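Local coordinates for probable transcriptional regulatory protein aq_1575 (Aquifex aeolicus, PDB 1LFP), which probably binds DNA and may take part in regulating transcription, at residues Glu149-Leu152 / Leu153-Ile157. Sequence-based numbering, arbitrary orientation.
Sequences EEEL and LEKAI
Lys-155 NZ has two partners: it reaches back one helical turn to Glu-151 OE1, 3.0 Å away, in a salt bridge, and it also donates a hydrogen bond to the carbonyl oxygen of Leu-190, while the other carboxylate oxygen, Glu-151 OE2, is hydrogen-bonded to the hydroxyl of Ser-148. The ammonium comes down on OE1 from above the carboxylate plane, 48° out of it. With both oxygens engaged, the rotation of the carboxylate is probably restrained. With CG anti to its own carbonyl carbon (chi1 -77°) and every later torsion extended, the lysine runs back along the helix, and its CE lies 3.7 Å from Glu-151 CG. The backbone of the same turns is held by i to i+4 bonds of helix 149-159: Ala-156 N to Leu-152 O is 2.8 Å and Leu-153 N to Glu-149 O is 2.9 Å. Leu-152 and Ala-156 are the buried residues, set against His-171 and Ile-173 of strand 170-175, with Ala-156 also touching Val-164 of strand 163-165. On the flank that faces the loop carrying Leu-190 and Val-192, the i to i+4 salt bridge probably steadies the first turns and, through the lysine, ties them to that loop.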
loop_
_atom_site.group_PDB
_atom_site.type_symbol
_atom_site.label_atom_id
_atom_site.label_comp_id
_atom_site.label_asym_id
_atom_site.label_seq_id
_atom_site.Cartn_x
_atom_site.Cartn_y
_atom_site.Cartn_z
ATOM N N GLU A 149 -19.941 -5.077 9.769
ATOM C CA GLU A 149 -19.769 -5.901 8.584
ATOM C C GLU A 149 -20.961 -5.620 7.686
ATOM O O GLU A 149 -20.805 -5.313 6.506
ATOM C CB GLU A 149 -19.752 -7.389 8.939
ATOM C CG GLU A 149 -18.394 -8.063 8.897
ATOM C CD GLU A 149 -17.552 -7.754 10.116
ATOM O OE1 GLU A 149 -17.182 -6.576 10.302
ATOM O OE2 GLU A 149 -17.264 -8.689 10.894
ATOM N N GLU A 150 -22.152 -5.687 8.276
ATOM C CA GLU A 150 -23.395 -5.499 7.540
ATOM C C GLU A 150 -23.588 -4.142 6.869
ATOM O O GLU A 150 -23.811 -4.070 5.661
ATOM C CB GLU A 150 -24.586 -5.773 8.454
ATOM C CG GLU A 150 -25.915 -5.841 7.711
ATOM C CD GLU A 150 -27.109 -5.931 8.642
ATOM O OE1 GLU A 150 -28.248 -6.044 8.141
ATOM O OE2 GLU A 150 -26.910 -5.885 9.872
ATOM N N GLU A 151 -23.525 -3.077 7.664
ATOM C CA GLU A 151 -23.715 -1.722 7.158
ATOM C C GLU A 151 -22.726 -1.389 6.063
ATOM O O GLU A 151 -23.087 -0.824 5.030
ATOM C CB GLU A 151 -23.565 -0.711 8.299
ATOM C CG GLU A 151 -23.190 0.678 7.838
ATOM C CD GLU A 151 -22.159 1.332 8.746
ATOM O OE1 GLU A 151 -21.386 2.180 8.245
ATOM O OE2 GLU A 151 -22.121 1.005 9.954
ATOM N N LEU A 152 -21.474 -1.744 6.297
ATOM C CA LEU A 152 -20.436 -1.465 5.344
ATOM C C LEU A 152 -20.582 -2.268 4.060
ATOM O O LEU A 152 -20.377 -1.742 2.960
ATOM C CB LEU A 152 -19.080 -1.752 5.949
ATOM C CG LEU A 152 -18.011 -1.365 4.938
ATOM C CD1 LEU A 152 -17.754 0.137 5.030
ATOM C CD2 LEU A 152 -16.762 -2.165 5.188
ATOM N N LEU A 153 -20.916 -3.550 4.207
ATOM C CA LEU A 153 -21.086 -4.417 3.052
ATOM C C LEU A 153 -22.157 -3.785 2.169
ATOM O O LEU A 153 -21.994 -3.718 0.956
ATOM C CB LEU A 153 -21.493 -5.833 3.508
ATOM C CG LEU A 153 -20.561 -7.051 3.280
ATOM C CD1 LEU A 153 -19.110 -6.660 3.119
ATOM C CD2 LEU A 153 -20.717 -8.003 4.448
ATOM N N GLU A 154 -23.230 -3.277 2.776
ATOM C CA GLU A 154 -24.293 -2.663 1.993
ATOM C C GLU A 154 -23.822 -1.368 1.334
ATOM O O GLU A 154 -24.055 -1.136 0.146
ATOM C CB GLU A 154 -25.527 -2.365 2.858
ATOM C CG GLU A 154 -25.424 -1.076 3.671
ATOM C CD GLU A 154 -26.772 -0.467 4.016
ATOM O OE1 GLU A 154 -26.787 0.639 4.611
ATOM O OE2 GLU A 154 -27.807 -1.091 3.689
ATOM N N LYS A 155 -23.154 -0.508 2.099
ATOM C CA LYS A 155 -22.694 0.735 1.519
ATOM C C LYS A 155 -21.724 0.541 0.371
ATOM O O LYS A 155 -21.766 1.285 -0.611
ATOM C CB LYS A 155 -22.097 1.622 2.604
ATOM C CG LYS A 155 -23.183 2.283 3.441
ATOM C CD LYS A 155 -22.623 3.125 4.569
ATOM C CE LYS A 155 -23.710 3.481 5.557
ATOM N NZ LYS A 155 -23.142 4.170 6.757
ATOM N N ALA A 156 -20.850 -0.451 0.477
ATOM C CA ALA A 156 -19.882 -0.696 -0.600
ATOM C C ALA A 156 -20.646 -0.989 -1.893
ATOM O O ALA A 156 -20.333 -0.435 -2.963
ATOM C CB ALA A 156 -18.966 -1.859 -0.241
ATOM N N ILE A 157 -21.667 -1.830 -1.784
ATOM C CA ILE A 157 -22.503 -2.189 -2.932
ATOM C C ILE A 157 -23.262 -0.963 -3.409
ATOM O O ILE A 157 -23.372 -0.696 -4.622
ATOM C CB ILE A 157 -23.514 -3.288 -2.546
ATOM C CG1 ILE A 157 -22.771 -4.594 -2.283
ATOM C CG2 ILE A 157 -24.549 -3.484 -3.648
ATOM C CD1 ILE A 157 -23.626 -5.625 -1.603
#